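Local coordinates for glycosyl transferases group 1 family protein (Francisella tularensis subsp. tularensis, PDB 5I45), which probably transfers sugar residues from activated donors to acceptor molecules, as a group 1 glycosyltransferase represented here by its C-terminal domain, at residues Arg37-Glu49 with Leu74-Gln86. Residues are numbered along the deposited sequence; the frame is centred on the assembly and turned at random.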
loop_
_atom_site.group_PDB
_atom_site.type_symbol
_atom_site.label_atom_id
_atom_site.label_comp_id
_atom_site.label_asym_id
_atom_site.label_seq_id
_atom_site.Cartn_x
_atom_site.Cartn_y
_atom_site.Cartn_z
ATOM N N ARG A 37 -1.877 4.151 -10.923
ATOM C CA ARG A 37 -1.912 5.490 -11.431
ATOM C C ARG A 37 -2.222 6.511 -10.334
ATOM O O ARG A 37 -3.003 6.247 -9.420
ATOM C CB ARG A 37 -2.966 5.507 -12.532
ATOM C CG ARG A 37 -3.164 6.803 -13.223
ATOM C CD ARG A 37 -4.135 6.616 -14.368
ATOM N NE ARG A 37 -4.572 7.915 -14.853
ATOM C CZ ARG A 37 -5.256 8.150 -15.967
ATOM N NH1 ARG A 37 -5.575 7.177 -16.807
ATOM N NH2 ARG A 37 -5.585 9.400 -16.256
ATOM N N ILE A 38 -1.574 7.662 -10.423
ATOM C CA ILE A 38 -1.787 8.761 -9.483
ATOM C C ILE A 38 -2.910 9.609 -10.064
ATOM O O ILE A 38 -2.737 10.313 -11.073
ATOM C CB ILE A 38 -0.520 9.612 -9.310
ATOM C CG1 ILE A 38 0.589 8.769 -8.689
ATOM C CG2 ILE A 38 -0.799 10.863 -8.483
ATOM C CD1 ILE A 38 1.944 9.426 -8.712
ATOM N N ARG A 39 -4.070 9.542 -9.417
ATOM C CA ARG A 39 -5.282 10.203 -9.910
ATOM C C ARG A 39 -6.248 10.279 -8.755
ATOM O O ARG A 39 -6.282 9.379 -7.931
ATOM C CB ARG A 39 -5.874 9.388 -11.072
ATOM C CG ARG A 39 -7.122 9.950 -11.709
ATOM C CD ARG A 39 -7.433 9.316 -13.068
ATOM N NE ARG A 39 -8.718 9.767 -13.602
ATOM C CZ ARG A 39 -8.936 10.958 -14.148
ATOM N NH1 ARG A 39 -7.945 11.849 -14.323
ATOM N NH2 ARG A 39 -10.154 11.278 -14.568
ATOM N N LYS A 40 -7.043 11.338 -8.682
ATOM C CA LYS A 40 -7.915 11.480 -7.521
ATOM C C LYS A 40 -8.881 10.310 -7.341
ATOM O O LYS A 40 -9.095 9.862 -6.217
ATOM C CB LYS A 40 -8.715 12.772 -7.528
ATOM C CG LYS A 40 -9.438 12.969 -6.207
ATOM C CD LYS A 40 -8.540 13.660 -5.220
ATOM C CE LYS A 40 -8.439 15.112 -5.610
ATOM N NZ LYS A 40 -9.779 15.720 -5.501
ATOM N N THR A 41 -9.448 9.806 -8.431
ATOM C CA THR A 41 -10.368 8.666 -8.320
ATOM C C THR A 41 -9.723 7.386 -7.807
ATOM O O THR A 41 -10.427 6.446 -7.413
ATOM C CB THR A 41 -11.030 8.391 -9.660
ATOM O OG1 THR A 41 -10.002 8.173 -10.641
ATOM C CG2 THR A 41 -11.865 9.568 -10.075
ATOM N N LYS A 42 -8.388 7.324 -7.831
ATOM C CA LYS A 42 -7.655 6.160 -7.293
ATOM C C LYS A 42 -7.432 6.270 -5.798
ATOM O O LYS A 42 -6.961 5.323 -5.177
ATOM C CB LYS A 42 -6.304 5.973 -7.978
ATOM C CG LYS A 42 -6.403 5.625 -9.446
ATOM C CD LYS A 42 -7.162 4.336 -9.688
ATOM C CE LYS A 42 -6.497 3.159 -9.023
ATOM N NZ LYS A 42 -7.309 1.987 -9.392
ATOM N N GLY A 43 -7.783 7.419 -5.210
ATOM C CA GLY A 43 -7.616 7.635 -3.774
ATOM C C GLY A 43 -6.244 8.052 -3.340
ATOM O O GLY A 43 -5.946 8.045 -2.147
ATOM N N THR A 44 -5.402 8.475 -4.280
ATOM C CA THR A 44 -4.052 8.848 -3.921
ATOM C C THR A 44 -4.012 10.015 -2.911
ATOM O O THR A 44 -3.121 10.054 -2.056
ATOM C CB THR A 44 -3.210 9.228 -5.152
ATOM O OG1 THR A 44 -3.549 8.382 -6.273
ATOM C CG2 THR A 44 -1.733 9.172 -4.808
ATOM N N GLN A 45 -5.003 10.905 -2.973
ATOM C CA GLN A 45 -5.059 11.985 -2.016
ATOM C C GLN A 45 -5.408 11.500 -0.602
ATOM O O GLN A 45 -4.818 11.997 0.366
ATOM C CB GLN A 45 -6.008 13.077 -2.465
ATOM C CG GLN A 45 -5.947 14.261 -1.534
ATOM C CD GLN A 45 -6.434 15.512 -2.165
ATOM O OE1 GLN A 45 -6.071 15.830 -3.300
ATOM N NE2 GLN A 45 -7.256 16.250 -1.430
ATOM N N GLU A 46 -6.360 10.566 -0.466
ATOM C CA GLU A 46 -6.652 10.057 0.868
ATOM C C GLU A 46 -5.432 9.322 1.423
ATOM O O GLU A 46 -5.157 9.366 2.623
ATOM C CB GLU A 46 -7.922 9.195 0.868
ATOM C CG GLU A 46 -9.170 9.988 0.528
ATOM C CD GLU A 46 -9.361 10.219 -0.957
ATOM O OE1 GLU A 46 -9.555 9.225 -1.670
ATOM O OE2 GLU A 46 -9.312 11.383 -1.403
ATOM N N PHE A 47 -4.675 8.683 0.546
ATOM C CA PHE A 47 -3.457 8.022 1.002
ATOM C C PHE A 47 -2.432 9.024 1.514
ATOM O O PHE A 47 -1.894 8.853 2.608
ATOM C CB PHE A 47 -2.842 7.226 -0.123
ATOM C CG PHE A 47 -1.549 6.539 0.235
ATOM C CD1 PHE A 47 -1.534 5.297 0.878
ATOM C CD2 PHE A 47 -0.345 7.129 -0.068
ATOM C CE1 PHE A 47 -0.344 4.678 1.168
ATOM C CE2 PHE A 47 0.850 6.518 0.238
ATOM C CZ PHE A 47 0.850 5.285 0.855
ATOM N N ILE A 48 -2.160 10.064 0.734
ATOM C CA ILE A 48 -1.186 11.069 1.150
ATOM C C ILE A 48 -1.628 11.775 2.440
ATOM O O ILE A 48 -0.808 11.971 3.356
ATOM C CB ILE A 48 -0.929 12.079 0.004
ATOM C CG1 ILE A 48 -0.170 11.356 -1.155
ATOM C CG2 ILE A 48 -0.168 13.306 0.496
ATOM C CD1 ILE A 48 1.218 10.906 -0.831
ATOM N N GLU A 49 -2.894 12.152 2.515
ATOM C CA GLU A 49 -3.398 12.819 3.713
ATOM C C GLU A 49 -3.296 11.889 4.923
ATOM O O GLU A 49 -2.868 12.304 6.012
ATOM C CB GLU A 49 -4.826 13.324 3.489
ATOM C CG GLU A 49 -4.853 14.517 2.535
ATOM C CD GLU A 49 -6.237 14.921 2.094
ATOM O OE1 GLU A 49 -7.173 14.125 2.249
ATOM O OE2 GLU A 49 -6.375 16.032 1.562
ATOM N N LEU A 74 -0.853 15.598 -13.857
ATOM C CA LEU A 74 0.420 16.125 -13.345
ATOM C C LEU A 74 0.208 17.238 -12.285
ATOM O O LEU A 74 0.938 17.316 -11.309
ATOM C CB LEU A 74 1.297 16.632 -14.481
ATOM C CG LEU A 74 1.798 15.556 -15.456
ATOM C CD1 LEU A 74 2.408 16.175 -16.700
ATOM C CD2 LEU A 74 2.783 14.648 -14.768
ATOM N N ASP A 75 -0.819 18.052 -12.470
ATOM C CA ASP A 75 -1.125 19.101 -11.507
ATOM C C ASP A 75 -1.487 18.506 -10.148
ATOM O O ASP A 75 -1.089 19.007 -9.113
ATOM C CB ASP A 75 -2.257 20.007 -12.015
ATOM C CG ASP A 75 -3.623 19.346 -11.948
ATOM O OD1 ASP A 75 -3.815 18.232 -12.540
ATOM O OD2 ASP A 75 -4.492 19.952 -11.282
ATOM N N PHE A 76 -2.252 17.410 -10.189
ATOM C CA PHE A 76 -2.675 16.704 -8.972
ATOM C C PHE A 76 -1.480 16.139 -8.223
ATOM O O PHE A 76 -1.344 16.287 -7.020
ATOM C CB PHE A 76 -3.693 15.634 -9.379
ATOM C CG PHE A 76 -4.105 14.709 -8.271
ATOM C CD1 PHE A 76 -4.827 15.182 -7.192
ATOM C CD2 PHE A 76 -3.798 13.360 -8.321
ATOM C CE1 PHE A 76 -5.211 14.317 -6.177
ATOM C CE2 PHE A 76 -4.187 12.504 -7.326
ATOM C CZ PHE A 76 -4.885 12.975 -6.262
ATOM N N LYS A 77 -0.558 15.528 -8.955
ATOM C CA LYS A 77 0.648 15.008 -8.339
ATOM C C LYS A 77 1.464 16.146 -7.702
ATOM O O LYS A 77 1.931 16.008 -6.565
ATOM C CB LYS A 77 1.462 14.225 -9.351
ATOM C CG LYS A 77 2.751 13.671 -8.786
ATOM C CD LYS A 77 3.446 12.788 -9.800
ATOM C CE LYS A 77 4.813 12.352 -9.315
ATOM N NZ LYS A 77 5.842 13.355 -9.660
ATOM N N LYS A 78 1.579 17.282 -8.392
ATOM C CA LYS A 78 2.297 18.433 -7.825
ATOM C C LYS A 78 1.670 18.920 -6.508
ATOM O O LYS A 78 2.384 19.268 -5.543
ATOM C CB LYS A 78 2.341 19.577 -8.818
ATOM C CG LYS A 78 3.462 19.488 -9.835
ATOM C CD LYS A 78 3.471 20.658 -10.825
ATOM C CE LYS A 78 3.207 22.033 -10.206
ATOM N NZ LYS A 78 1.757 22.397 -9.978
ATOM N N GLU A 79 0.333 18.938 -6.464
ATOM C CA GLU A 79 -0.358 19.362 -5.239
ATOM C C GLU A 79 -0.064 18.374 -4.121
ATOM O O GLU A 79 0.127 18.775 -2.992
ATOM C CB GLU A 79 -1.870 19.513 -5.468
ATOM C CG GLU A 79 -2.771 19.630 -4.234
ATOM C CD GLU A 79 -2.721 20.957 -3.469
ATOM O OE1 GLU A 79 -1.913 21.840 -3.850
ATOM O OE2 GLU A 79 -3.508 21.136 -2.465
ATOM N N LEU A 80 -0.072 17.077 -4.420
ATOM C CA LEU A 80 0.278 16.100 -3.386
ATOM C C LEU A 80 1.708 16.296 -2.862
ATOM O O LEU A 80 1.947 16.245 -1.654
ATOM C CB LEU A 80 0.088 14.693 -3.914
ATOM C CG LEU A 80 -1.341 14.338 -4.306
ATOM C CD1 LEU A 80 -1.321 12.892 -4.792
ATOM C CD2 LEU A 80 -2.336 14.549 -3.197
ATOM N N GLU A 81 2.636 16.536 -3.776
ATOM C CA GLU A 81 4.042 16.783 -3.377
ATOM C C GLU A 81 4.147 18.013 -2.492
ATOM O O GLU A 81 4.892 18.000 -1.509
ATOM C CB GLU A 81 4.944 16.900 -4.594
ATOM C CG GLU A 81 5.118 15.583 -5.318
ATOM C CD GLU A 81 5.657 15.728 -6.726
ATOM O OE1 GLU A 81 5.571 16.823 -7.325
ATOM O OE2 GLU A 81 6.159 14.725 -7.260
ATOM N N GLN A 82 3.392 19.059 -2.825
ATOM C CA GLN A 82 3.328 20.260 -1.988
ATOM C C GLN A 82 2.788 19.982 -0.615
ATOM O O GLN A 82 3.297 20.524 0.369
ATOM C CB GLN A 82 2.445 21.374 -2.624
ATOM C CG GLN A 82 2.128 22.595 -1.730
ATOM C CD GLN A 82 0.964 22.439 -0.731
ATOM O OE1 GLN A 82 1.049 22.937 0.407
ATOM N NE2 GLN A 82 -0.111 21.764 -1.140
ATOM N N LYS A 83 1.722 19.198 -0.525
ATOM C CA LYS A 83 1.136 18.885 0.780
ATOM C C LYS A 83 2.186 18.220 1.662
ATOM O O LYS A 83 2.311 18.519 2.830
ATOM C CB LYS A 83 -0.075 17.940 0.664
ATOM C CG LYS A 83 -1.354 18.520 0.114
ATOM C CD LYS A 83 -2.446 17.458 0.156
ATOM C CE LYS A 83 -3.723 17.925 -0.495
ATOM N NZ LYS A 83 -4.329 19.072 0.213
ATOM N N VAL A 84 2.932 17.279 1.097
ATOM C CA VAL A 84 3.994 16.595 1.836
ATOM C C VAL A 84 5.084 17.563 2.311
ATOM O O VAL A 84 5.503 17.512 3.468
ATOM C CB VAL A 84 4.600 15.477 0.970
ATOM C CG1 VAL A 84 5.823 14.887 1.636
ATOM C CG2 VAL A 84 3.577 14.369 0.698
ATOM N N LYS A 85 5.523 18.430 1.396
ATOM C CA LYS A 85 6.592 19.392 1.716
ATOM C C LYS A 85 6.115 20.361 2.787
ATOM O O LYS A 85 6.837 20.648 3.746
ATOM C CB LYS A 85 7.025 20.170 0.463
ATOM C CG LYS A 85 8.222 21.079 0.703
ATOM C CD LYS A 85 8.343 22.128 -0.389
ATOM C CE LYS A 85 9.432 23.162 -0.115
ATOM N NZ LYS A 85 10.838 22.673 -0.270
ATOM N N GLN A 86 4.898 20.874 2.646
ATOM C CA GLN A 86 4.390 21.806 3.654
ATOM C C GLN A 86 4.188 21.156 5.036
ATOM O O GLN A 86 4.317 21.821 6.059
ATOM C CB GLN A 86 3.173 22.570 3.125
ATOM C CG GLN A 86 3.527 23.467 1.926
ATOM C CD GLN A 86 4.607 24.508 2.218
ATOM O OE1 GLN A 86 4.550 25.216 3.228
ATOM N NE2 GLN A 86 5.591 24.623 1.314
HETATM O O HOH W 1 -4.953 18.086 2.881
#
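The ring of F76 projects from helix 74-86 against the R39-K40 peptide and the start of helix 44-57. With CG anti to the backbone N (chi1 173°), the phenyl group reaches across to the other segment, where K40 N lies over one face, 3.4 Å from F76 CE2. L80 CD1 lies over the opposite face, offset toward the rim, so the ring is held between the R39-K40 peptide and L80. The same methyl meets T44 CG2 at 3.7 Å, and L80 CD2 lies against Q45 CA. K40 and Q45 each adopt two conformers; in those described, the K40 side chain, bent at every torsion after chi1, runs at about a right angle to that of F76, and Q45 OE1 sits at the ring's rim, near its plane. The axes of segments 44-49 and 74-86 run almost parallel, 8° apart, with a closest approach of 10.4 Å, as neighbouring helices of the Rossmann-like C-terminal domain of a GT-B glycosyltransferase, each following a strand of the parallel sheet. On the sheet side, I48 CG2 meets V84 CG2 at 3.9 Å, and both residues also touch I93 of strand 93-96. I38, which packs on V65, brings CG2 obliquely to F76 and CD1 to the methylene chain of K77, whose ammonium turns away into a salt bridge with E81. Further along, the contact becomes polar: a long salt bridge of 3.9 Å links E49 OE2 to K83 NZ, and a water bridges the same two atoms. K83 NZ also makes a weak, salt-bridging contact with E79 OE2 (3.5 Å), joining E49, E79 and K83 in a network.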